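Local coordinates for protein spherulin-4 (Aspergillus clavatus, PDB 5C5G) that is a fungal glycoside hydrolase with a (beta/alpha) barrel fold, probably acting on galactosaminogalactan, a polymer that contains N-acetylgalactosamine, at residues 10-15 against 24-29; 28-33 against 63-68; 72-77 against 148-153; 216-221 against 228-233. One frame throughout, in Å; residues are numbered along the deposited sequence.

Interaction 1: residues 10-15 against 24-29; sequences VFVPLY and DPLEDV. With EDO (1,2-ethanediol), chain B; EDO (1,2-ethanediol), chain C.
Leu-26, reaching inward from helix 24-29, meets Val-12 of strand 9-13 and Leu-14 just beyond it, one with each of its methyl branches. Leu-26 CD2 lies 3.6 Å from Leu-14 CD2, and the two leucine side chains cross at a slant; Leu-14 CD1 is 4.1 Å from Leu-26 CD2. The other branch, CD1, faces Val-12 more loosely, with Val-12 CG2 at 4.2 Å. With its CG anti to the backbone N (chi1 172°), Leu-26 turns one methyl to each partner. This is the first strand and first helix of the (beta/alpha)8 barrel: residues 10-13 lie on strand 9-13 of the parallel sheet, residues 24-29 start the helix that packs on its outside, and strand 38-42 completes the beta-alpha-beta unit. Trp-245 of helix 245-252 touches both Val-12 and Leu-26, while Leu-65 of helix 56-66 touches Leu-14 and Leu-26. Past Val-12 the chain bends in an inverse gamma turn centred on Leu-14, with a weak bond from Tyr-15 N to Pro-13 O. The turn leads to Tyr-15, which binds N-acetyl-D-galactosamine. In this sugar-free chain the Tyr-15 OH shares a 2.7 Å hydrogen bond with O2 of an ethanediol, probably from the crystallisation liquor, whose C1 sits at the edge of the Phe-11 ring, 4.0 Å from CE2. A second ethanediol rests its C1 3.6 Å from Val-12 CG1.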
loop_
_atom_site.group_PDB
_atom_site.type_symbol
_atom_site.label_atom_id
_atom_site.label_comp_id
_atom_site.label_asym_id
_atom_site.label_seq_id
_atom_site.Cartn_x
_atom_site.Cartn_y
_atom_site.Cartn_z
ATOM N N VAL A 10 5.230 -3.017 6.612
ATOM C CA VAL A 10 4.134 -3.889 6.226
ATOM C C VAL A 10 3.142 -3.073 5.394
ATOM O O VAL A 10 2.585 -2.081 5.878
ATOM C CB VAL A 10 3.441 -4.503 7.457
ATOM C CG1 VAL A 10 2.213 -5.282 7.049
ATOM C CG2 VAL A 10 4.416 -5.400 8.223
ATOM N N PHE A 11 2.963 -3.471 4.143
ATOM C CA PHE A 11 2.015 -2.819 3.244
ATOM C C PHE A 11 0.703 -3.577 3.334
ATOM O O PHE A 11 0.692 -4.809 3.233
ATOM C CB PHE A 11 2.561 -2.870 1.835
ATOM C CG PHE A 11 1.701 -2.196 0.844
ATOM C CD1 PHE A 11 1.662 -0.817 0.760
ATOM C CD2 PHE A 11 0.911 -2.926 0.001
ATOM C CE1 PHE A 11 0.847 -0.195 -0.166
ATOM C CE2 PHE A 11 0.098 -2.310 -0.917
ATOM C CZ PHE A 11 0.065 -0.951 -0.995
ATOM N N VAL A 12 -0.396 -2.867 3.547
ATOM C CA VAL A 12 -1.690 -3.501 3.786
ATOM C C VAL A 12 -2.731 -2.920 2.841
ATOM O O VAL A 12 -3.208 -1.798 3.060
ATOM C CB VAL A 12 -2.172 -3.307 5.233
ATOM C CG1 VAL A 12 -3.376 -4.207 5.508
ATOM C CG2 VAL A 12 -1.039 -3.615 6.229
ATOM N N PRO A 13 -3.082 -3.652 1.778
ATOM C CA PRO A 13 -4.207 -3.221 0.945
ATOM C C PRO A 13 -5.470 -3.647 1.661
ATOM O O PRO A 13 -5.932 -4.776 1.522
ATOM C CB PRO A 13 -3.986 -3.955 -0.368
ATOM C CG PRO A 13 -3.106 -5.103 -0.032
ATOM C CD PRO A 13 -2.439 -4.877 1.271
ATOM N N LEU A 14 -6.010 -2.756 2.475
ATOM C CA LEU A 14 -7.052 -3.112 3.424
ATOM C C LEU A 14 -8.412 -2.925 2.784
ATOM O O LEU A 14 -9.159 -1.997 3.109
ATOM C CB LEU A 14 -6.916 -2.282 4.705
ATOM C CG LEU A 14 -7.851 -2.660 5.851
ATOM C CD1 LEU A 14 -7.550 -4.066 6.329
ATOM C CD2 LEU A 14 -7.725 -1.683 6.991
ATOM N N TYR A 15 -8.723 -3.800 1.842
ATOM C CA TYR A 15 -9.981 -3.697 1.099
ATOM C C TYR A 15 -10.998 -4.647 1.732
ATOM O O TYR A 15 -11.785 -5.299 1.050
ATOM C CB TYR A 15 -9.790 -3.988 -0.398
ATOM C CG TYR A 15 -8.675 -3.202 -1.063
ATOM C CD1 TYR A 15 -8.139 -2.054 -0.480
ATOM C CD2 TYR A 15 -8.126 -3.639 -2.252
ATOM C CE1 TYR A 15 -7.123 -1.361 -1.085
ATOM C CE2 TYR A 15 -7.088 -2.942 -2.870
ATOM C CZ TYR A 15 -6.586 -1.807 -2.257
ATOM O OH TYR A 15 -5.546 -1.123 -2.848
ATOM N N ASP A 24 -10.035 -6.138 13.159
ATOM C CA ASP A 24 -9.355 -6.549 14.376
ATOM C C ASP A 24 -8.024 -7.252 14.119
ATOM O O ASP A 24 -7.069 -7.004 14.838
ATOM C CB ASP A 24 -10.245 -7.460 15.229
ATOM C CG ASP A 24 -11.329 -6.701 16.001
ATOM O OD1 ASP A 24 -11.499 -5.480 15.814
ATOM O OD2 ASP A 24 -12.021 -7.347 16.811
ATOM N N PRO A 25 -7.940 -8.123 13.100
ATOM C CA PRO A 25 -6.643 -8.796 12.922
ATOM C C PRO A 25 -5.521 -7.835 12.558
ATOM O O PRO A 25 -4.355 -8.119 12.847
ATOM C CB PRO A 25 -6.911 -9.773 11.775
ATOM C CG PRO A 25 -8.371 -10.049 11.849
ATOM C CD PRO A 25 -8.974 -8.716 12.244
ATOM N N LEU A 26 -5.857 -6.707 11.945
ATOM C CA LEU A 26 -4.868 -5.689 11.657
ATOM C C LEU A 26 -4.555 -4.901 12.923
ATOM O O LEU A 26 -3.382 -4.680 13.263
ATOM C CB LEU A 26 -5.338 -4.755 10.535
ATOM C CG LEU A 26 -4.446 -3.537 10.293
ATOM C CD1 LEU A 26 -3.037 -3.930 9.913
ATOM C CD2 LEU A 26 -5.045 -2.666 9.215
ATOM N N GLU A 27 -5.579 -4.479 13.647
ATOM C CA GLU A 27 -5.309 -3.712 14.842
ATOM C C GLU A 27 -4.483 -4.531 15.813
ATOM O O GLU A 27 -3.610 -3.996 16.498
ATOM C CB GLU A 27 -6.589 -3.225 15.504
ATOM C CG GLU A 27 -6.302 -2.160 16.549
ATOM C CD GLU A 27 -7.532 -1.627 17.214
ATOM O OE1 GLU A 27 -8.657 -1.973 16.785
ATOM O OE2 GLU A 27 -7.364 -0.860 18.178
ATOM N N ASP A 28 -4.749 -5.833 15.873
ATOM C CA ASP A 28 -4.027 -6.689 16.803
ATOM C C ASP A 28 -2.527 -6.705 16.511
ATOM O O ASP A 28 -1.725 -6.603 17.437
ATOM C CB ASP A 28 -4.592 -8.103 16.788
ATOM C CG ASP A 28 -5.954 -8.207 17.487
ATOM O OD1 ASP A 28 -6.354 -7.267 18.206
ATOM O OD2 ASP A 28 -6.619 -9.249 17.324
ATOM N N VAL A 29 -2.131 -6.808 15.248
ATOM C CA VAL A 29 -0.702 -6.829 14.948
ATOM C C VAL A 29 -0.076 -5.433 15.043
ATOM O O VAL A 29 1.090 -5.317 15.418
ATOM C CB VAL A 29 -0.382 -7.483 13.579
ATOM C CG1 VAL A 29 -0.855 -8.923 13.558
ATOM C CG2 VAL A 29 -0.978 -6.696 12.415
HETATM C C1 EDO B . -2.233 -3.737 -3.825
HETATM O O1 EDO B . -1.194 -3.372 -4.750
HETATM C C2 EDO B . -3.627 -3.781 -4.446
HETATM O O2 EDO B . -4.128 -2.470 -4.753
HETATM C C1 EDO C . -5.259 -6.787 3.769
HETATM O O1 EDO C . -6.541 -7.189 3.292
HETATM C C2 EDO C . -4.996 -7.558 5.052
HETATM O O2 EDO C . -4.785 -8.937 4.750
#

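Interaction 2: residues 28-33 against 63-68; sequences DVISKH and PKLASY
Ile-30 and Tyr-68 form the one CH-pi contact here: the methyl CG2 of Ile-30 lies over a face of the phenol ring, 3.9 Å from its centroid and 28° off the normal. It sits toward the CB end of the ring, with Tyr-68 CG at 3.5 Å. That methyl is anti to the backbone N of Ile-30, which leaves the longer branch, through CG1, turned to a different neighbour. Aliphatic packing is looser: the end of that branch, Ile-30 CD1, touches Leu-65 CD2 at 4.1 Å, the two side chains crossing at about a right angle. Ser-31, exposed on the next position of the helix, brings its CB to 4.3 Å from Tyr-68 OH. Polar bonds lie within or beside the segments. Ser-67 OG donates to Lys-64 O at 2.7 Å, tilted 33° from the carbonyl plane, and the Tyr-68 hydroxyl is hydrogen-bonded to Glu-27, one turn before Ser-31. Beneath the contact Ile-30 also rests on Phe-38 and Val-71 of the sheet. Helix 24-32 thus meets helix 56-66 and the residues that follow it, in the outer helical layer of a TIM barrel.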
loop_
_atom_site.group_PDB
_atom_site.type_symbol
_atom_site.label_atom_id
_atom_site.label_comp_id
_atom_site.label_asym_id
_atom_site.label_seq_id
_atom_site.Cartn_x
_atom_site.Cartn_y
_atom_site.Cartn_z
ATOM N N ASP A 28 -4.749 -5.833 15.873
ATOM C CA ASP A 28 -4.027 -6.689 16.803
ATOM C C ASP A 28 -2.527 -6.705 16.511
ATOM O O ASP A 28 -1.725 -6.603 17.437
ATOM C CB ASP A 28 -4.592 -8.103 16.788
ATOM C CG ASP A 28 -5.954 -8.207 17.487
ATOM O OD1 ASP A 28 -6.354 -7.267 18.206
ATOM O OD2 ASP A 28 -6.619 -9.249 17.324
ATOM N N VAL A 29 -2.131 -6.808 15.248
ATOM C CA VAL A 29 -0.702 -6.829 14.948
ATOM C C VAL A 29 -0.076 -5.433 15.043
ATOM O O VAL A 29 1.090 -5.317 15.418
ATOM C CB VAL A 29 -0.382 -7.483 13.579
ATOM C CG1 VAL A 29 -0.855 -8.923 13.558
ATOM C CG2 VAL A 29 -0.978 -6.696 12.415
ATOM N N ILE A 30 -0.839 -4.386 14.756
ATOM C CA ILE A 30 -0.331 -3.034 14.924
ATOM C C ILE A 30 0.017 -2.795 16.396
ATOM O O ILE A 30 1.061 -2.222 16.714
ATOM C CB ILE A 30 -1.354 -1.979 14.461
ATOM C CG1 ILE A 30 -1.498 -2.021 12.943
ATOM C CG2 ILE A 30 -0.956 -0.569 14.932
ATOM C CD1 ILE A 30 -2.745 -1.290 12.440
ATOM N N SER A 31 -0.873 -3.230 17.282
ATOM C CA SER A 31 -0.696 -3.070 18.715
ATOM C C SER A 31 0.428 -3.955 19.250
ATOM O O SER A 31 1.199 -3.548 20.125
ATOM C CB SER A 31 -2.011 -3.396 19.432
ATOM O OG SER A 31 -1.848 -3.259 20.830
ATOM N N LYS A 32 0.535 -5.171 18.721
ATOM C CA LYS A 32 1.552 -6.111 19.173
ATOM C C LYS A 32 2.955 -5.683 18.753
ATOM O O LYS A 32 3.931 -5.994 19.429
ATOM C CB LYS A 32 1.253 -7.509 18.625
ATOM C CG LYS A 32 2.266 -8.567 19.007
ATOM C CD LYS A 32 1.934 -9.914 18.405
ATOM C CE LYS A 32 3.021 -10.927 18.720
ATOM N NZ LYS A 32 2.856 -12.186 17.946
ATOM N N HIS A 33 3.053 -4.988 17.622
ATOM C CA HIS A 33 4.351 -4.638 17.028
ATOM C C HIS A 33 4.474 -3.132 16.799
ATOM O O HIS A 33 4.481 -2.663 15.657
ATOM C CB HIS A 33 4.528 -5.351 15.696
ATOM C CG HIS A 33 4.457 -6.839 15.784
ATOM N ND1 HIS A 33 5.457 -7.607 16.333
ATOM C CD2 HIS A 33 3.505 -7.705 15.362
ATOM C CE1 HIS A 33 5.124 -8.883 16.251
ATOM N NE2 HIS A 33 3.948 -8.967 15.653
ATOM N N PRO A 63 -10.666 6.217 12.260
ATOM C CA PRO A 63 -9.965 6.917 13.345
ATOM C C PRO A 63 -9.256 5.991 14.328
ATOM O O PRO A 63 -8.247 6.386 14.917
ATOM C CB PRO A 63 -11.094 7.698 14.036
ATOM C CG PRO A 63 -12.078 7.920 12.966
ATOM C CD PRO A 63 -12.072 6.651 12.168
ATOM N N LYS A 64 -9.773 4.783 14.513
ATOM C CA LYS A 64 -9.114 3.822 15.393
ATOM C C LYS A 64 -7.732 3.451 14.867
ATOM O O LYS A 64 -6.775 3.357 15.631
ATOM C CB LYS A 64 -9.968 2.569 15.574
ATOM C CG LYS A 64 -11.257 2.843 16.328
ATOM C CD LYS A 64 -12.285 1.731 16.162
ATOM C CE LYS A 64 -11.756 0.384 16.603
ATOM N NZ LYS A 64 -12.757 -0.692 16.356
ATOM N N LEU A 65 -7.625 3.241 13.561
ATOM C CA LEU A 65 -6.321 2.927 12.978
ATOM C C LEU A 65 -5.431 4.149 12.957
ATOM O O LEU A 65 -4.230 4.052 13.219
ATOM C CB LEU A 65 -6.447 2.376 11.553
ATOM C CG LEU A 65 -7.175 1.050 11.362
ATOM C CD1 LEU A 65 -7.080 0.631 9.914
ATOM C CD2 LEU A 65 -6.632 -0.047 12.264
ATOM N N ALA A 66 -6.011 5.298 12.629
ATOM C CA ALA A 66 -5.252 6.540 12.531
ATOM C C ALA A 66 -4.629 6.928 13.870
ATOM O O ALA A 66 -3.640 7.645 13.906
ATOM C CB ALA A 66 -6.139 7.660 12.027
ATOM N N SER A 67 -5.203 6.448 14.969
ATOM C CA SER A 67 -4.700 6.767 16.299
ATOM C C SER A 67 -3.341 6.141 16.613
ATOM O O SER A 67 -2.679 6.553 17.564
ATOM C CB SER A 67 -5.718 6.335 17.357
ATOM O OG SER A 67 -5.701 4.933 17.551
ATOM N N TYR A 68 -2.929 5.139 15.844
ATOM C CA TYR A 68 -1.644 4.476 16.083
ATOM C C TYR A 68 -0.534 5.185 15.335
ATOM O O TYR A 68 -0.625 5.396 14.126
ATOM C CB TYR A 68 -1.708 3.023 15.622
ATOM C CG TYR A 68 -2.557 2.150 16.502
ATOM C CD1 TYR A 68 -2.016 1.527 17.611
ATOM C CD2 TYR A 68 -3.895 1.939 16.219
ATOM C CE1 TYR A 68 -2.785 0.721 18.426
ATOM C CE2 TYR A 68 -4.674 1.137 17.028
ATOM C CZ TYR A 68 -4.117 0.529 18.128
ATOM O OH TYR A 68 -4.885 -0.274 18.948
#

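Interaction 3: residues 72-77 against 148-153; sequences RLLGYV and YVVHNP
Leu-74 bridges to Tyr-148 and Val-150 across the inside of the (beta/alpha)8 barrel, from the third strand, 71-78, to the fifth, 148-152. Strand 112-116 runs between these two in the sheet, so no backbone hydrogen bond joins them and the contact is made by side chains pointing into the barrel. Packing is close around the leucine fork. Leu-74 CD2 lies 3.7 Å from Tyr-148 CB and 3.8 Å from Tyr-148 CD2, approaching the ring obliquely; the other methyl turns to Val-150, whose side chain crosses that of Leu-74 at about a right angle. The contact thins toward both ends. Beside Tyr-148, which is partly exposed, Arg-72 points its CB toward the other strand but makes no contact with it, its guanidinium group being salt-bridged to Asp-146 and hydrogen-bonded to Glu-69 O; the tyrosine hydroxyl bonds to Glu-227. At the other end Tyr-76, which binds N-acetyl-D-galactosamine, and Asn-152 stay apart, but both hydrogen-bond to Asp-116, Asn-152 weakly, and Asn-152 also to Glu-172, two further residues of that sugar site. The apolar layer thus lies nearer the N-terminal ends of the strands than the polar pocket, its shortest approach being Leu-74 CD1 to Val-150 CG2 at 3.6 Å.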
loop_
_atom_site.group_PDB
_atom_site.type_symbol
_atom_site.label_atom_id
_atom_site.label_comp_id
_atom_site.label_asym_id
_atom_site.label_seq_id
_atom_site.Cartn_x
_atom_site.Cartn_y
_atom_site.Cartn_z
ATOM N N ARG A 72 0.370 4.494 8.771
ATOM C CA ARG A 72 0.191 5.557 7.789
ATOM C C ARG A 72 -0.905 5.150 6.840
ATOM O O ARG A 72 -0.715 4.277 5.983
ATOM C CB ARG A 72 1.485 5.802 7.017
ATOM C CG ARG A 72 2.614 6.372 7.861
ATOM C CD ARG A 72 2.278 7.759 8.419
ATOM N NE ARG A 72 3.365 8.289 9.246
ATOM C CZ ARG A 72 3.488 8.074 10.551
ATOM N NH1 ARG A 72 4.515 8.592 11.214
ATOM N NH2 ARG A 72 2.585 7.348 11.201
ATOM N N LEU A 73 -2.075 5.757 7.010
ATOM C CA LEU A 73 -3.207 5.501 6.150
ATOM C C LEU A 73 -3.057 6.265 4.849
ATOM O O LEU A 73 -2.647 7.419 4.830
ATOM C CB LEU A 73 -4.505 5.961 6.801
ATOM C CG LEU A 73 -4.923 5.185 8.033
ATOM C CD1 LEU A 73 -6.117 5.836 8.681
ATOM C CD2 LEU A 73 -5.260 3.757 7.727
ATOM N N LEU A 74 -3.443 5.606 3.766
ATOM C CA LEU A 74 -3.481 6.221 2.439
ATOM C C LEU A 74 -4.861 6.034 1.847
ATOM O O LEU A 74 -5.472 4.973 1.992
ATOM C CB LEU A 74 -2.476 5.558 1.493
ATOM C CG LEU A 74 -1.017 5.472 1.954
ATOM C CD1 LEU A 74 -0.197 4.762 0.890
ATOM C CD2 LEU A 74 -0.413 6.814 2.224
ATOM N N GLY A 75 -5.320 7.040 1.124
ATOM C CA GLY A 75 -6.570 6.916 0.387
ATOM C C GLY A 75 -6.353 6.347 -1.011
ATOM O O GLY A 75 -5.517 6.866 -1.757
ATOM N N TYR A 76 -7.114 5.325 -1.382
ATOM C CA TYR A 76 -7.065 4.739 -2.720
ATOM C C TYR A 76 -7.683 5.676 -3.754
ATOM O O TYR A 76 -8.819 6.131 -3.573
ATOM C CB TYR A 76 -7.839 3.417 -2.703
ATOM C CG TYR A 76 -7.950 2.709 -4.033
ATOM C CD1 TYR A 76 -8.819 3.164 -5.016
ATOM C CD2 TYR A 76 -7.231 1.551 -4.277
ATOM C CE1 TYR A 76 -8.930 2.514 -6.225
ATOM C CE2 TYR A 76 -7.339 0.888 -5.483
ATOM C CZ TYR A 76 -8.181 1.380 -6.460
ATOM O OH TYR A 76 -8.298 0.736 -7.671
ATOM N N VAL A 77 -6.955 5.931 -4.839
ATOM C CA VAL A 77 -7.479 6.703 -5.965
ATOM C C VAL A 77 -7.090 6.003 -7.258
ATOM O O VAL A 77 -5.905 5.722 -7.486
ATOM C CB VAL A 77 -6.929 8.145 -5.974
ATOM C CG1 VAL A 77 -7.438 8.910 -7.204
ATOM C CG2 VAL A 77 -7.324 8.880 -4.700
ATOM N N TYR A 148 2.131 11.401 1.680
ATOM C CA TYR A 148 2.768 10.258 1.032
ATOM C C TYR A 148 2.114 9.969 -0.313
ATOM O O TYR A 148 0.905 10.144 -0.480
ATOM C CB TYR A 148 2.574 9.056 1.941
ATOM C CG TYR A 148 3.631 7.986 1.997
ATOM C CD1 TYR A 148 4.896 8.246 2.513
ATOM C CD2 TYR A 148 3.327 6.679 1.627
ATOM C CE1 TYR A 148 5.845 7.238 2.599
ATOM C CE2 TYR A 148 4.264 5.664 1.719
ATOM C CZ TYR A 148 5.517 5.948 2.203
ATOM O OH TYR A 148 6.442 4.932 2.293
ATOM N N VAL A 149 2.910 9.502 -1.265
ATOM C CA VAL A 149 2.430 9.107 -2.584
ATOM C C VAL A 149 2.925 7.705 -2.898
ATOM O O VAL A 149 4.135 7.444 -2.886
ATOM C CB VAL A 149 2.949 10.057 -3.670
ATOM C CG1 VAL A 149 2.584 9.549 -5.068
ATOM C CG2 VAL A 149 2.376 11.449 -3.466
ATOM N N VAL A 150 1.988 6.806 -3.182
ATOM C CA VAL A 150 2.329 5.460 -3.642
ATOM C C VAL A 150 1.683 5.239 -4.995
ATOM O O VAL A 150 0.549 5.666 -5.212
ATOM C CB VAL A 150 1.888 4.373 -2.632
ATOM C CG1 VAL A 150 2.152 2.953 -3.147
ATOM C CG2 VAL A 150 2.597 4.570 -1.305
ATOM N N HIS A 151 2.417 4.600 -5.902
ATOM C CA HIS A 151 1.899 4.201 -7.199
ATOM C C HIS A 151 1.782 2.701 -7.265
ATOM O O HIS A 151 2.660 1.993 -6.766
ATOM C CB HIS A 151 2.870 4.619 -8.301
ATOM C CG HIS A 151 2.924 6.086 -8.536
ATOM N ND1 HIS A 151 3.817 6.656 -9.411
ATOM C CD2 HIS A 151 2.190 7.100 -8.021
ATOM C CE1 HIS A 151 3.626 7.965 -9.429
ATOM N NE2 HIS A 151 2.651 8.259 -8.594
ATOM N N ASN A 152 0.750 2.207 -7.931
ATOM C CA ASN A 152 0.632 0.777 -8.218
ATOM C C ASN A 152 0.481 0.471 -9.705
ATOM O O ASN A 152 -0.627 0.323 -10.213
ATOM C CB ASN A 152 -0.526 0.134 -7.487
ATOM C CG ASN A 152 -0.541 -1.369 -7.687
ATOM O OD1 ASN A 152 0.462 -1.969 -8.098
ATOM N ND2 ASN A 152 -1.690 -1.991 -7.459
ATOM N N PRO A 153 1.611 0.323 -10.396
ATOM C CA PRO A 153 1.555 -0.157 -11.774
ATOM C C PRO A 153 1.350 -1.659 -11.829
ATOM O O PRO A 153 1.054 -2.179 -12.904
ATOM C CB PRO A 153 2.934 0.221 -12.334
ATOM C CG PRO A 153 3.821 0.283 -11.132
ATOM C CD PRO A 153 2.955 0.791 -10.017
#

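Interaction 4: residues 216-221 against 228-233; sequences GLVKQV and IFITHL
Val-221 and Ile-228 fit together most closely, the valine methyl CG1 bedding against the long branch of the isoleucine. Val-221 CG1 lies 3.6 Å from Ile-228 CD1 and 3.7 Å from Ile-228 CG1, and Ile-228 CG2 is 4.0 Å from Val-221 CG1, so this methyl bump of the helix sits in the fork of Ile-228. The two side chains cross at a slant, and Ile-228 CD1 reaches on past the methyl to the helix backbone, 3.8 Å from Val-221 C. One turn back along the helix the roles reverse. Ile-230 carries its CD1 outward as a bump, its CG1 anti to the carbonyl carbon (chi1 -70°), and this methyl enters the hollow between Leu-217 and Val-218. Leu-217 meets it tip to tip, CG at 4.2 Å, whereas Val-218 comes across it with CG2 at 4.0 Å. All five residues are buried. Phe-178 of helix 175-180 touches Leu-217 and Val-221; from helix 245-252, Met-252 touches Val-218 and Ile-228, and Phe-248 touches Ile-230. Beyond the strand, Thr-231 OG1 accepts a bond from Leu-233 N in an ST turn. Helix and strand axes run nearly antiparallel, at 155° and 10.2 Å apart, as expected where the helix of a beta-alpha-beta unit packs on the strand after it, here the last strand, 227-230, of a TIM barrel.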
loop_
_atom_site.group_PDB
_atom_site.type_symbol
_atom_site.label_atom_id
_atom_site.label_comp_id
_atom_site.label_asym_id
_atom_site.label_seq_id
_atom_site.Cartn_x
_atom_site.Cartn_y
_atom_site.Cartn_z
ATOM N N GLY A 216 12.385 -17.517 5.112
ATOM C CA GLY A 216 13.271 -17.321 3.982
ATOM C C GLY A 216 12.665 -16.405 2.934
ATOM O O GLY A 216 13.348 -15.525 2.414
ATOM N N LEU A 217 11.389 -16.593 2.621
ATOM C CA LEU A 217 10.723 -15.725 1.655
ATOM C C LEU A 217 10.723 -14.276 2.131
ATOM O O LEU A 217 11.068 -13.378 1.364
ATOM C CB LEU A 217 9.304 -16.210 1.394
ATOM C CG LEU A 217 8.466 -15.316 0.462
ATOM C CD1 LEU A 217 9.090 -15.193 -0.899
ATOM C CD2 LEU A 217 7.051 -15.857 0.351
ATOM N N VAL A 218 10.347 -14.045 3.379
ATOM C CA VAL A 218 10.315 -12.682 3.893
ATOM C C VAL A 218 11.701 -12.039 3.828
ATOM O O VAL A 218 11.824 -10.883 3.417
ATOM C CB VAL A 218 9.720 -12.642 5.305
ATOM C CG1 VAL A 218 9.855 -11.268 5.928
ATOM C CG2 VAL A 218 8.242 -13.038 5.259
ATOM N N LYS A 219 12.740 -12.765 4.228
ATOM C CA LYS A 219 14.090 -12.231 4.150
ATOM C C LYS A 219 14.463 -11.865 2.716
ATOM O O LYS A 219 15.041 -10.810 2.462
ATOM C CB LYS A 219 15.069 -13.259 4.694
ATOM C CG LYS A 219 16.493 -12.783 4.699
ATOM C CD LYS A 219 17.387 -13.725 5.476
ATOM C CE LYS A 219 18.818 -13.261 5.466
ATOM N NZ LYS A 219 19.663 -14.137 6.326
ATOM N N GLN A 220 14.143 -12.743 1.770
ATOM C CA GLN A 220 14.496 -12.495 0.376
ATOM C C GLN A 220 13.845 -11.206 -0.121
ATOM O O GLN A 220 14.469 -10.412 -0.822
ATOM C CB GLN A 220 14.070 -13.654 -0.527
ATOM C CG GLN A 220 14.865 -14.909 -0.332
ATOM C CD GLN A 220 14.142 -16.116 -0.878
ATOM O OE1 GLN A 220 13.501 -16.055 -1.933
ATOM N NE2 GLN A 220 14.229 -17.222 -0.156
ATOM N N VAL A 221 12.577 -10.993 0.219
ATOM C CA VAL A 221 11.864 -9.819 -0.266
ATOM C C VAL A 221 12.329 -8.554 0.461
ATOM O O VAL A 221 12.441 -7.503 -0.156
ATOM C CB VAL A 221 10.326 -10.030 -0.205
ATOM C CG1 VAL A 221 9.590 -8.847 -0.774
ATOM C CG2 VAL A 221 9.928 -11.299 -0.986
ATOM N N ILE A 228 6.127 -4.417 1.944
ATOM C CA ILE A 228 5.820 -5.786 1.551
ATOM C C ILE A 228 4.454 -6.220 2.084
ATOM O O ILE A 228 4.143 -5.986 3.253
ATOM C CB ILE A 228 6.864 -6.759 2.121
ATOM C CG1 ILE A 228 8.271 -6.366 1.668
ATOM C CG2 ILE A 228 6.529 -8.189 1.731
ATOM C CD1 ILE A 228 9.368 -7.153 2.340
ATOM N N PHE A 229 3.675 -6.869 1.223
ATOM C CA PHE A 229 2.489 -7.613 1.637
ATOM C C PHE A 229 2.633 -9.025 1.102
ATOM O O PHE A 229 2.896 -9.214 -0.089
ATOM C CB PHE A 229 1.232 -7.000 1.040
ATOM C CG PHE A 229 -0.046 -7.683 1.459
ATOM C CD1 PHE A 229 -0.427 -7.716 2.790
ATOM C CD2 PHE A 229 -0.891 -8.253 0.513
ATOM C CE1 PHE A 229 -1.627 -8.344 3.168
ATOM C CE2 PHE A 229 -2.083 -8.865 0.890
ATOM C CZ PHE A 229 -2.447 -8.903 2.205
ATOM N N ILE A 230 2.485 -10.018 1.980
ATOM C CA ILE A 230 2.503 -11.424 1.604
ATOM C C ILE A 230 1.274 -12.073 2.212
ATOM O O ILE A 230 1.001 -11.868 3.393
ATOM C CB ILE A 230 3.772 -12.126 2.113
ATOM C CG1 ILE A 230 4.974 -11.605 1.332
ATOM C CG2 ILE A 230 3.657 -13.644 1.942
ATOM C CD1 ILE A 230 6.333 -12.029 1.907
ATOM N N THR A 231 0.529 -12.837 1.411
ATOM C CA THR A 231 -0.617 -13.562 1.916
ATOM C C THR A 231 -0.777 -14.899 1.241
ATOM O O THR A 231 -0.420 -15.098 0.074
ATOM C CB THR A 231 -1.906 -12.755 1.769
ATOM O OG1 THR A 231 -2.976 -13.529 2.314
ATOM C CG2 THR A 231 -2.214 -12.406 0.320
ATOM N N HIS A 232 -1.297 -15.836 2.020
ATOM C CA HIS A 232 -1.557 -17.187 1.563
ATOM C C HIS A 232 -2.957 -17.336 0.978
ATOM O O HIS A 232 -3.311 -18.414 0.543
ATOM C CB HIS A 232 -1.320 -18.172 2.707
ATOM C CG HIS A 232 0.110 -18.222 3.149
ATOM N ND1 HIS A 232 0.677 -17.262 3.958
ATOM C CD2 HIS A 232 1.085 -19.120 2.876
ATOM C CE1 HIS A 232 1.944 -17.580 4.175
ATOM N NE2 HIS A 232 2.218 -18.693 3.524
ATOM N N LEU A 233 -3.764 -16.278 0.971
ATOM C CA LEU A 233 -5.060 -16.354 0.286
ATOM C C LEU A 233 -4.883 -16.320 -1.234
ATOM O O LEU A 233 -4.100 -15.525 -1.761
ATOM C CB LEU A 233 -5.971 -15.202 0.714
ATOM C CG LEU A 233 -6.390 -15.142 2.190
ATOM C CD1 LEU A 233 -7.391 -14.034 2.444
ATOM C CD2 LEU A 233 -6.933 -16.477 2.682
#

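From the N terminus, interaction 1 closes a short loop of eight residues between the first strand and first helix. Interaction 2 opens on that same helix, sharing Asp-28 and Val-29, and spans strand 38-42 to reach helix 56-66. Interaction 3 begins after a short turn, Ala-66 packing on Leu-73 between the two, and takes the longest span, 70 residues, across the barrel interior. Interaction 4 closes the six-residue connection from helix 212-224 to the last strand, 227-230. None encloses another. Phe-11 N bonded to Ile-228 O joins interactions 1 and 4 where the last strand meets the first and shuts the barrel, and Tyr-15 touches Tyr-76 between interactions 1 and 3.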